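Local coordinates for iron transport multicopper oxidase FET3 (PDB 1ZPU), which oxidises ferrous to ferric iron with dioxygen, using four copper ions, for high-affinity iron uptake in yeast, and also oxidises cuprous ions, at residues A[127-132]-A[220-225]; A[200-205]-A[291-296]; A[206-211]-A[276-281]. One frame throughout, in Å; residues are numbered along the deposited sequence.

Interaction 1: residues A[127-132]-A[220-225]; sequences FPYDYD and TEKNVT. With NAG (2-acetamido-2-deoxy-beta-D-glucopyranose), chain I.
T220 offers its backbone carbonyl oxygen to the phenol of Y129: Y129 OH donates a hydrogen bond to T220 O, modelled at 2.4 Å, a length too short to be taken literally at this resolution. The carbonyl oxygen lies near the ring plane, off the CE1 edge, so the hydroxyl meets it at a bend; P128 CB lies over one face of the same ring. T220 itself turns its side chain away. At E221 the touch is made by the backbone, E221 CA lying 3.4 Å from Y129 OH. K222 sends its aliphatic chain back along the tyrosine, the two side chains sliding past each other in opposite directions. Its CG, anti to the carbonyl carbon (chi1 -56°), stands 3.7 Å from Y129 CE2, and the extended chain beyond carries K222 CE to 3.4 Å from Y129 CD2. Strand 218-225 is an outermost strand of the six-stranded sheet in the second cupredoxin-like domain, and 127-132 belongs to the connection leading from strand 117-123 of the first domain into strand 133-142. Next along the strand, N223 is N-glycosylated, its ND2 bonded covalently to NAG C1.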
loop_
_atom_site.group_PDB
_atom_site.type_symbol
_atom_site.label_atom_id
_atom_site.label_comp_id
_atom_site.label_asym_id
_atom_site.label_seq_id
_atom_site.Cartn_x
_atom_site.Cartn_y
_atom_site.Cartn_z
ATOM N N PHE A 127 13.225 9.503 18.660
ATOM C CA PHE A 127 11.785 9.298 18.816
ATOM C C PHE A 127 11.361 9.968 20.115
ATOM O O PHE A 127 11.933 9.677 21.160
ATOM C CB PHE A 127 11.422 7.812 18.835
ATOM C CG PHE A 127 9.942 7.555 18.938
ATOM C CD1 PHE A 127 9.112 7.722 17.823
ATOM C CD2 PHE A 127 9.376 7.147 20.147
ATOM C CE1 PHE A 127 7.743 7.500 17.921
ATOM C CE2 PHE A 127 8.010 6.916 20.255
ATOM C CZ PHE A 127 7.189 7.091 19.144
ATOM N N PRO A 128 10.357 10.866 20.054
ATOM C CA PRO A 128 10.032 11.764 21.170
ATOM C C PRO A 128 9.443 11.109 22.421
ATOM O O PRO A 128 9.554 11.678 23.497
ATOM C CB PRO A 128 8.998 12.722 20.563
ATOM C CG PRO A 128 9.102 12.532 19.086
ATOM C CD PRO A 128 9.455 11.097 18.915
ATOM N N TYR A 129 8.839 9.932 22.295
ATOM C CA TYR A 129 8.100 9.342 23.415
ATOM C C TYR A 129 8.779 8.137 24.049
ATOM O O TYR A 129 9.518 7.402 23.398
ATOM C CB TYR A 129 6.665 8.990 22.999
ATOM C CG TYR A 129 5.999 10.060 22.166
ATOM C CD1 TYR A 129 5.733 9.842 20.819
ATOM C CD2 TYR A 129 5.668 11.300 22.712
ATOM C CE1 TYR A 129 5.134 10.818 20.038
ATOM C CE2 TYR A 129 5.066 12.284 21.941
ATOM C CZ TYR A 129 4.804 12.034 20.604
ATOM O OH TYR A 129 4.210 12.987 19.814
ATOM N N ASP A 130 8.508 7.954 25.338
ATOM C CA ASP A 130 9.052 6.852 26.124
ATOM C C ASP A 130 8.137 5.650 26.092
ATOM O O ASP A 130 6.908 5.794 26.087
ATOM C CB ASP A 130 9.208 7.265 27.581
ATOM C CG ASP A 130 10.428 8.125 27.818
ATOM O OD1 ASP A 130 11.150 8.429 26.838
ATOM O OD2 ASP A 130 10.666 8.499 28.995
ATOM N N TYR A 131 8.745 4.466 26.085
ATOM C CA TYR A 131 8.023 3.210 26.204
ATOM C C TYR A 131 8.949 2.131 26.760
ATOM O O TYR A 131 10.173 2.216 26.621
ATOM C CB TYR A 131 7.437 2.787 24.858
ATOM C CG TYR A 131 8.472 2.681 23.773
ATOM C CD1 TYR A 131 9.228 1.513 23.609
ATOM C CD2 TYR A 131 8.707 3.749 22.911
ATOM C CE1 TYR A 131 10.192 1.415 22.611
ATOM C CE2 TYR A 131 9.664 3.659 21.904
ATOM C CZ TYR A 131 10.401 2.491 21.763
ATOM O OH TYR A 131 11.352 2.410 20.776
ATOM N N ASP A 132 8.353 1.115 27.376
ATOM C CA ASP A 132 9.097 0.068 28.053
ATOM C C ASP A 132 9.377 -1.116 27.153
ATOM O O ASP A 132 10.456 -1.699 27.208
ATOM C CB ASP A 132 8.311 -0.400 29.268
ATOM C CG ASP A 132 7.999 0.732 30.231
ATOM O OD1 ASP A 132 8.953 1.384 30.721
ATOM O OD2 ASP A 132 6.794 0.961 30.484
ATOM N N THR A 220 3.683 11.627 15.146
ATOM C CA THR A 220 2.576 12.527 15.390
ATOM C C THR A 220 2.554 13.030 16.848
ATOM O O THR A 220 3.233 12.470 17.712
ATOM C CB THR A 220 1.228 11.862 14.932
ATOM O OG1 THR A 220 0.181 12.840 14.926
ATOM C CG2 THR A 220 0.818 10.728 15.832
ATOM N N GLU A 221 1.811 14.106 17.104
ATOM C CA GLU A 221 1.483 14.511 18.476
ATOM C C GLU A 221 0.502 13.493 19.025
ATOM O O GLU A 221 -0.374 13.007 18.293
ATOM C CB GLU A 221 0.807 15.885 18.522
ATOM C CG GLU A 221 1.584 17.036 17.871
ATOM C CD GLU A 221 2.670 17.646 18.764
ATOM O OE1 GLU A 221 2.930 17.123 19.878
ATOM O OE2 GLU A 221 3.267 18.660 18.332
ATOM N N LYS A 222 0.641 13.180 20.309
ATOM C CA LYS A 222 -0.222 12.208 20.986
ATOM C C LYS A 222 -1.710 12.474 20.719
ATOM O O LYS A 222 -2.202 13.558 21.033
ATOM C CB LYS A 222 0.024 12.281 22.501
ATOM C CG LYS A 222 1.461 12.088 22.926
ATOM C CD LYS A 222 1.508 11.622 24.357
ATOM C CE LYS A 222 2.889 11.114 24.712
ATOM N NZ LYS A 222 2.849 10.132 25.828
ATOM N N ASN A 223 -2.417 11.508 20.134
ATOM C CA ASN A 223 -3.885 11.576 20.052
ATOM C C ASN A 223 -4.514 10.306 20.615
ATOM O O ASN A 223 -4.295 9.215 20.086
ATOM C CB ASN A 223 -4.379 11.826 18.614
ATOM C CG ASN A 223 -5.815 12.434 18.549
ATOM O OD1 ASN A 223 -6.765 11.935 19.170
ATOM N ND2 ASN A 223 -5.959 13.500 17.740
ATOM N N VAL A 224 -5.297 10.459 21.680
ATOM C CA VAL A 224 -5.940 9.338 22.360
ATOM C C VAL A 224 -7.260 8.938 21.683
ATOM O O VAL A 224 -8.083 9.785 21.373
ATOM C CB VAL A 224 -6.173 9.672 23.858
ATOM C CG1 VAL A 224 -6.865 8.532 24.560
ATOM C CG2 VAL A 224 -4.858 9.973 24.543
ATOM N N THR A 225 -7.444 7.642 21.450
ATOM C CA THR A 225 -8.703 7.092 20.916
ATOM C C THR A 225 -9.058 5.752 21.546
ATOM O O THR A 225 -8.226 5.093 22.181
ATOM C CB THR A 225 -8.634 6.741 19.392
ATOM O OG1 THR A 225 -7.536 7.414 18.757
ATOM C CG2 THR A 225 -9.983 7.060 18.678
HETATM C C1 NAG I . -7.111 14.353 17.959
HETATM C C2 NAG I . -6.488 15.662 17.486
HETATM C C3 NAG I . -7.531 16.791 17.355
HETATM C C4 NAG I . -8.959 16.401 16.940
HETATM C C5 NAG I . -9.271 14.910 17.161
HETATM C C6 NAG I . -10.293 14.384 16.160
HETATM C C7 NAG I . -4.090 15.913 18.194
HETATM C C8 NAG I . -3.565 15.141 17.004
HETATM N N2 NAG I . -5.415 16.037 18.398
HETATM O O3 NAG I . -7.084 17.746 16.417
HETATM O O4 NAG I . -9.819 17.253 17.694
HETATM O O5 NAG I . -8.124 14.095 17.015
HETATM O O6 NAG I . -10.138 12.989 15.986
HETATM O O7 NAG I . -3.286 16.426 18.971
#

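Interaction 2: residues A[200-205]-A[291-296]; sequences SQYFWI and DSIDNF. With NAG (2-acetamido-2-deoxy-beta-D-glucopyranose), chain L.
Y202 presents a face to I293 and an edge to F296, and these two meetings make up nearly the whole contact. The CH-pi interaction comes first: I293 CB sits 4.1 Å from the centroid of the Y202 ring, 16° off the ring normal, so the isoleucine lies over the face. With CG1 of I293 placed between the backbone N and the carbonyl carbon (chi1 56°), the chain runs across the tyrosine at about a right angle and brings I293 CD1 to 3.7 Å from Y202 CZ, near the phenol end. The aromatic pair is an offset edge-to-face arrangement, the edge of Y202 directed toward the face of F296, with centroids 5.8 Å apart and planes at 60°. Its nearest carbons are Y202 CE2 and F296 CD2, separated by 3.7 Å. Y229 joins the cluster, meeting Y202 edge-to-face and also packing against the F296 ring.

I293 O also comes to 3.3 Å from Y202 CE2, a close approach and no hydrogen bond. Within the loop, the S292 side chain accepts at OG from D294 N at 3.0 Å, an ST turn around I293. Farther back, D291 O and S292 CA lie next to the acetyl methyl C8 of a glycan NAG; that NAG is hydrogen-bonded to V290 O.

Strand 201-205 lies in the five-stranded sheet of the second cupredoxin-like domain, and 291-296 is part of the long connection from strand 271-277 to strand 316-326. Because the two segments meet through aromatic and aliphatic carbon, the loop is held to the strand chiefly by shape and dispersion, while its own turn is fixed by a local hydrogen bond.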
loop_
_atom_site.group_PDB
_atom_site.type_symbol
_atom_site.label_atom_id
_atom_site.label_comp_id
_atom_site.label_asym_id
_atom_site.label_seq_id
_atom_site.Cartn_x
_atom_site.Cartn_y
_atom_site.Cartn_z
ATOM N N SER A 200 -10.584 -2.884 4.708
ATOM C CA SER A 200 -10.260 -2.038 5.880
ATOM C C SER A 200 -10.690 -2.713 7.186
ATOM O O SER A 200 -11.644 -3.490 7.213
ATOM C CB SER A 200 -11.012 -0.711 5.813
ATOM O OG SER A 200 -10.706 0.062 4.670
ATOM N N GLN A 201 -10.026 -2.402 8.285
ATOM C CA GLN A 201 -10.421 -3.007 9.548
ATOM C C GLN A 201 -10.580 -1.985 10.640
ATOM O O GLN A 201 -9.834 -0.999 10.696
ATOM C CB GLN A 201 -9.394 -4.025 9.997
ATOM C CG GLN A 201 -9.225 -5.206 9.054
ATOM C CD GLN A 201 -8.431 -6.312 9.695
ATOM O OE1 GLN A 201 -8.453 -6.471 10.922
ATOM N NE2 GLN A 201 -7.718 -7.075 8.891
ATOM N N TYR A 202 -11.549 -2.210 11.519
ATOM C CA TYR A 202 -11.595 -1.453 12.757
ATOM C C TYR A 202 -10.793 -2.231 13.773
ATOM O O TYR A 202 -10.819 -3.470 13.788
ATOM C CB TYR A 202 -13.014 -1.271 13.270
ATOM C CG TYR A 202 -13.951 -0.618 12.309
ATOM C CD1 TYR A 202 -14.663 -1.387 11.395
ATOM C CD2 TYR A 202 -14.152 0.768 12.322
ATOM C CE1 TYR A 202 -15.542 -0.808 10.510
ATOM C CE2 TYR A 202 -15.037 1.371 11.436
ATOM C CZ TYR A 202 -15.731 0.571 10.529
ATOM O OH TYR A 202 -16.617 1.111 9.617
ATOM N N PHE A 203 -10.069 -1.512 14.616
ATOM C CA PHE A 203 -9.247 -2.146 15.615
ATOM C C PHE A 203 -9.417 -1.468 16.955
ATOM O O PHE A 203 -9.395 -0.234 17.033
ATOM C CB PHE A 203 -7.783 -2.079 15.209
ATOM C CG PHE A 203 -6.862 -2.708 16.200
ATOM C CD1 PHE A 203 -6.567 -4.064 16.120
ATOM C CD2 PHE A 203 -6.295 -1.947 17.224
ATOM C CE1 PHE A 203 -5.714 -4.652 17.032
ATOM C CE2 PHE A 203 -5.450 -2.518 18.144
ATOM C CZ PHE A 203 -5.161 -3.876 18.059
ATOM N N TRP A 204 -9.564 -2.275 18.007
ATOM C CA TRP A 204 -9.614 -1.755 19.371
ATOM C C TRP A 204 -9.303 -2.804 20.432
ATOM O O TRP A 204 -9.386 -4.009 20.173
ATOM C CB TRP A 204 -10.960 -1.091 19.664
ATOM C CG TRP A 204 -12.141 -2.014 19.815
ATOM C CD1 TRP A 204 -12.667 -2.474 20.980
ATOM C CD2 TRP A 204 -12.967 -2.549 18.763
ATOM N NE1 TRP A 204 -13.771 -3.263 20.732
ATOM C CE2 TRP A 204 -13.977 -3.326 19.380
ATOM C CE3 TRP A 204 -12.949 -2.450 17.362
ATOM C CZ2 TRP A 204 -14.963 -3.994 18.649
ATOM C CZ3 TRP A 204 -13.926 -3.122 16.633
ATOM C CH2 TRP A 204 -14.921 -3.886 17.281
ATOM N N ILE A 205 -8.961 -2.319 21.627
ATOM C CA ILE A 205 -8.620 -3.163 22.758
ATOM C C ILE A 205 -9.616 -2.865 23.877
ATOM O O ILE A 205 -9.725 -1.726 24.319
ATOM C CB ILE A 205 -7.181 -2.878 23.234
ATOM C CG1 ILE A 205 -6.200 -3.052 22.076
ATOM C CG2 ILE A 205 -6.799 -3.772 24.390
ATOM C CD1 ILE A 205 -4.803 -2.541 22.371
ATOM N N ASP A 291 -20.495 -0.278 21.002
ATOM C CA ASP A 291 -21.772 0.387 20.792
ATOM C C ASP A 291 -21.872 1.096 19.441
ATOM O O ASP A 291 -22.971 1.271 18.915
ATOM C CB ASP A 291 -22.021 1.369 21.919
ATOM C CG ASP A 291 -23.318 2.107 21.755
ATOM O OD1 ASP A 291 -24.382 1.555 22.144
ATOM O OD2 ASP A 291 -23.268 3.239 21.220
ATOM N N SER A 292 -20.727 1.503 18.889
ATOM C CA SER A 292 -20.677 2.187 17.603
ATOM C C SER A 292 -19.327 2.036 16.905
ATOM O O SER A 292 -18.266 2.032 17.546
ATOM C CB SER A 292 -20.992 3.665 17.786
ATOM O OG SER A 292 -20.694 4.399 16.613
ATOM N N ILE A 293 -19.363 1.917 15.581
ATOM C CA ILE A 293 -18.131 1.864 14.793
ATOM C C ILE A 293 -17.976 3.167 14.012
ATOM O O ILE A 293 -17.324 3.220 12.971
ATOM C CB ILE A 293 -18.082 0.627 13.878
ATOM C CG1 ILE A 293 -19.302 0.574 12.955
ATOM C CG2 ILE A 293 -17.989 -0.640 14.716
ATOM C CD1 ILE A 293 -19.125 -0.283 11.717
ATOM N N ASP A 294 -18.581 4.228 14.537
ATOM C CA ASP A 294 -18.584 5.534 13.866
ATOM C C ASP A 294 -17.680 6.554 14.551
ATOM O O ASP A 294 -17.566 7.682 14.069
ATOM C CB ASP A 294 -20.009 6.120 13.765
ATOM C CG ASP A 294 -20.965 5.255 12.928
ATOM O OD1 ASP A 294 -20.548 4.245 12.323
ATOM O OD2 ASP A 294 -22.164 5.590 12.875
ATOM N N ASN A 295 -17.047 6.171 15.662
ATOM C CA ASN A 295 -16.252 7.131 16.433
ATOM C C ASN A 295 -14.763 6.843 16.451
ATOM O O ASN A 295 -14.049 7.303 17.345
ATOM C CB ASN A 295 -16.775 7.267 17.858
ATOM C CG ASN A 295 -18.230 7.640 17.901
ATOM O OD1 ASN A 295 -18.663 8.572 17.226
ATOM N ND2 ASN A 295 -19.002 6.907 18.693
ATOM N N PHE A 296 -14.294 6.102 15.454
ATOM C CA PHE A 296 -12.863 5.879 15.279
ATOM C C PHE A 296 -12.170 7.205 14.975
ATOM O O PHE A 296 -12.797 8.140 14.473
ATOM C CB PHE A 296 -12.601 4.877 14.130
ATOM C CG PHE A 296 -13.239 5.276 12.826
ATOM C CD1 PHE A 296 -12.571 6.107 11.935
ATOM C CD2 PHE A 296 -14.527 4.843 12.507
ATOM C CE1 PHE A 296 -13.165 6.488 10.744
ATOM C CE2 PHE A 296 -15.130 5.225 11.318
ATOM C CZ PHE A 296 -14.452 6.054 10.437
HETATM C C1 NAG L . -23.331 -5.080 18.660
HETATM C C2 NAG L . -23.955 -3.691 18.475
HETATM C C3 NAG L . -24.540 -3.073 19.759
HETATM C C4 NAG L . -25.381 -4.048 20.588
HETATM C C5 NAG L . -24.689 -5.426 20.629
HETATM C C6 NAG L . -25.590 -6.470 21.285
HETATM C C7 NAG L . -23.184 -2.203 16.712
HETATM C C8 NAG L . -22.229 -1.117 16.307
HETATM N N2 NAG L . -22.995 -2.769 17.902
HETATM O O3 NAG L . -25.308 -1.927 19.433
HETATM O O4 NAG L . -25.539 -3.517 21.900
HETATM O O5 NAG L . -24.273 -5.896 19.338
HETATM O O6 NAG L . -25.434 -7.714 20.635
HETATM O O7 NAG L . -24.091 -2.532 15.955
#

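Interaction 3: residues A[206-211]-A[276-281]; sequences EDHEMT and MVYNKT. With NAG (2-acetamido-2-deoxy-beta-D-glucopyranose), chain B.
H208 and Y278 meet through a nearly straight hydrogen bond, H208 NE2 to Y278 OH at 2.7 Å, for which either group could be the donor. Each partner lies at the edge of the other's ring, near its plane; the rings stand rim to rim with planes at 40°. M276 takes a face of the imidazole: its SD lies 3.9 Å from the H208 ring centroid, 16° off the normal, a sulfur-aromatic contact. CG of M276 is anti to the backbone N (chi1 -171°) and the chain stays extended, so it reaches H208 from the opposite direction and sets CE above the NE2-CD2 rim, on the same face as SD.

The second shell fixes the imidazole from its other nitrogen. H208 ND1 donates to E206 O at 2.8 Å, nearly in the ring plane, so both ring nitrogens of this buried side chain are engaged and its rotation is restrained. Y278 OH is also hydrogen-bonded to the backbone N of K243, and F250 packs against both rings, edge-to-face with H208.

Beyond, N279 OD1 accepts from T281 N at 3.0 Å in an Asx turn, while N279 ND2 carries the covalently attached NAG. The contact pins the loop that crosses from one sheet (strand 201-205) to the other (strand 210-215) against the end of strand 271-277, in the beta-sandwich of the second cupredoxin-like domain.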
loop_
_atom_site.group_PDB
_atom_site.type_symbol
_atom_site.label_atom_id
_atom_site.label_comp_id
_atom_site.label_asym_id
_atom_site.label_seq_id
_atom_site.Cartn_x
_atom_site.Cartn_y
_atom_site.Cartn_z
ATOM N N GLU A 206 -10.346 -3.888 24.314
ATOM C CA GLU A 206 -11.289 -3.769 25.418
ATOM C C GLU A 206 -10.648 -3.064 26.602
ATOM O O GLU A 206 -9.556 -3.448 27.034
ATOM C CB GLU A 206 -11.789 -5.151 25.831
ATOM C CG GLU A 206 -12.743 -5.147 26.991
ATOM C CD GLU A 206 -13.052 -6.540 27.507
ATOM O OE1 GLU A 206 -13.743 -6.639 28.545
ATOM O OE2 GLU A 206 -12.601 -7.532 26.898
ATOM N N ASP A 207 -11.327 -2.011 27.080
ATOM C CA ASP A 207 -10.926 -1.225 28.259
ATOM C C ASP A 207 -9.517 -0.637 28.248
ATOM O O ASP A 207 -8.973 -0.335 29.309
ATOM C CB ASP A 207 -11.118 -2.037 29.539
ATOM C CG ASP A 207 -12.552 -2.099 29.958
ATOM O OD1 ASP A 207 -13.149 -3.211 29.929
ATOM O OD2 ASP A 207 -13.085 -1.018 30.292
ATOM N N HIS A 208 -8.925 -0.478 27.068
ATOM C CA HIS A 208 -7.620 0.160 26.955
ATOM C C HIS A 208 -7.655 1.247 25.899
ATOM O O HIS A 208 -7.988 0.996 24.746
ATOM C CB HIS A 208 -6.536 -0.846 26.563
ATOM C CG HIS A 208 -6.153 -1.809 27.645
ATOM N ND1 HIS A 208 -6.993 -2.804 28.092
ATOM C CD2 HIS A 208 -4.993 -1.964 28.323
ATOM C CE1 HIS A 208 -6.380 -3.510 29.024
ATOM N NE2 HIS A 208 -5.167 -3.016 29.187
ATOM N N GLU A 209 -7.286 2.457 26.284
ATOM C CA GLU A 209 -7.132 3.540 25.324
ATOM C C GLU A 209 -5.850 3.372 24.525
ATOM O O GLU A 209 -4.912 2.703 24.969
ATOM C CB GLU A 209 -7.131 4.890 26.042
ATOM C CG GLU A 209 -8.524 5.465 26.209
ATOM C CD GLU A 209 -8.587 6.641 27.163
ATOM O OE1 GLU A 209 -7.518 7.117 27.619
ATOM O OE2 GLU A 209 -9.718 7.089 27.452
ATOM N N MET A 210 -5.821 3.987 23.345
ATOM C CA MET A 210 -4.648 3.957 22.470
ATOM C C MET A 210 -4.184 5.359 22.139
ATOM O O MET A 210 -4.987 6.208 21.737
ATOM C CB MET A 210 -4.959 3.213 21.186
ATOM C CG MET A 210 -5.290 1.781 21.410
ATOM S SD MET A 210 -5.646 0.923 19.891
ATOM C CE MET A 210 -7.072 1.800 19.261
ATOM N N THR A 211 -2.889 5.602 22.322
ATOM C CA THR A 211 -2.313 6.913 22.035
ATOM C C THR A 211 -1.529 6.862 20.741
ATOM O O THR A 211 -0.447 6.279 20.679
ATOM C CB THR A 211 -1.399 7.390 23.151
ATOM O OG1 THR A 211 -2.056 7.189 24.410
ATOM C CG2 THR A 211 -1.081 8.869 22.964
ATOM N N MET A 276 -5.506 -10.183 24.973
ATOM C CA MET A 276 -4.532 -9.520 25.825
ATOM C C MET A 276 -4.547 -10.203 27.203
ATOM O O MET A 276 -5.501 -10.060 27.987
ATOM C CB MET A 276 -4.826 -8.028 25.932
ATOM C CG MET A 276 -3.745 -7.240 26.608
ATOM S SD MET A 276 -4.162 -5.499 26.550
ATOM C CE MET A 276 -3.015 -4.810 27.737
ATOM N N VAL A 277 -3.483 -10.961 27.466
ATOM C CA VAL A 277 -3.416 -11.843 28.621
ATOM C C VAL A 277 -2.538 -11.287 29.747
ATOM O O VAL A 277 -1.317 -11.230 29.627
ATOM C CB VAL A 277 -2.917 -13.260 28.226
ATOM C CG1 VAL A 277 -2.930 -14.169 29.415
ATOM C CG2 VAL A 277 -3.767 -13.855 27.114
ATOM N N TYR A 278 -3.171 -10.882 30.841
ATOM C CA TYR A 278 -2.451 -10.461 32.029
ATOM C C TYR A 278 -2.218 -11.679 32.900
ATOM O O TYR A 278 -1.219 -11.758 33.597
ATOM C CB TYR A 278 -3.253 -9.427 32.826
ATOM C CG TYR A 278 -3.280 -8.011 32.284
ATOM C CD1 TYR A 278 -3.992 -7.694 31.131
ATOM C CD2 TYR A 278 -2.645 -6.978 32.967
ATOM C CE1 TYR A 278 -4.036 -6.399 30.652
ATOM C CE2 TYR A 278 -2.691 -5.673 32.500
ATOM C CZ TYR A 278 -3.386 -5.391 31.344
ATOM O OH TYR A 278 -3.433 -4.099 30.881
ATOM N N ASN A 279 -3.158 -12.618 32.858
ATOM C CA ASN A 279 -3.124 -13.801 33.705
ATOM C C ASN A 279 -3.281 -15.069 32.867
ATOM O O ASN A 279 -4.327 -15.309 32.259
ATOM C CB ASN A 279 -4.214 -13.712 34.772
ATOM C CG ASN A 279 -4.117 -14.810 35.798
ATOM O OD1 ASN A 279 -3.481 -15.841 35.568
ATOM N ND2 ASN A 279 -4.733 -14.579 36.958
ATOM N N LYS A 280 -2.227 -15.875 32.839
ATOM C CA LYS A 280 -2.153 -17.037 31.949
ATOM C C LYS A 280 -3.147 -18.119 32.311
ATOM O O LYS A 280 -3.374 -19.051 31.547
ATOM C CB LYS A 280 -0.747 -17.626 31.962
ATOM C CG LYS A 280 0.253 -16.823 31.145
ATOM C CD LYS A 280 1.235 -17.738 30.404
ATOM C CE LYS A 280 2.178 -18.424 31.372
ATOM N NZ LYS A 280 2.744 -17.420 32.328
ATOM N N THR A 281 -3.767 -17.958 33.468
ATOM C CA THR A 281 -4.515 -19.014 34.083
ATOM C C THR A 281 -5.995 -18.632 34.148
ATOM O O THR A 281 -6.866 -19.490 34.298
ATOM C CB THR A 281 -3.834 -19.287 35.422
ATOM O OG1 THR A 281 -3.385 -20.639 35.451
ATOM C CG2 THR A 281 -4.688 -18.946 36.598
HETATM C C1 NAG B . -5.174 -15.743 37.687
HETATM C C2 NAG B . -4.570 -15.539 39.077
HETATM C C3 NAG B . -5.071 -16.618 40.025
HETATM C C4 NAG B . -6.598 -16.573 40.062
HETATM C C5 NAG B . -7.110 -16.735 38.633
HETATM C C6 NAG B . -8.620 -16.643 38.527
HETATM C C7 NAG B . -2.417 -14.481 39.424
HETATM C C8 NAG B . -1.315 -14.777 40.399
HETATM N N2 NAG B . -3.121 -15.544 39.027
HETATM O O3 NAG B . -4.503 -16.434 41.303
HETATM O O4 NAG B . -7.099 -17.612 40.872
HETATM O O5 NAG B . -6.579 -15.728 37.809
HETATM O O6 NAG B . -8.957 -17.178 37.270
HETATM O O7 NAG B . -2.626 -13.316 39.041
#

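How the interactions relate
All three contacts belong to the second cupredoxin-like domain and its connections, away from the copper sites. The touching residues of interaction 3 are all buried, although it lies far from the chain's centre; interactions 1 and 2 are partly buried. Interactions 1 and 3 are coupled through neighbouring strands 210-215 and 218-225; T225 N and M210 O, 2.9 Å apart, probably form a hydrogen bond. Interactions 2 and 3 reach one five-stranded sheet through strands 201-205 and 271-277, and touch where I205 CG2 packs on M276 SD, 3.8 Å away. The chemistry follows position: a linker tyrosine bonds to edge-strand backbone in interaction 1, apolar and aromatic groups hold a loop in interaction 2, and an imidazole-phenol pair is enclosed in interaction 3.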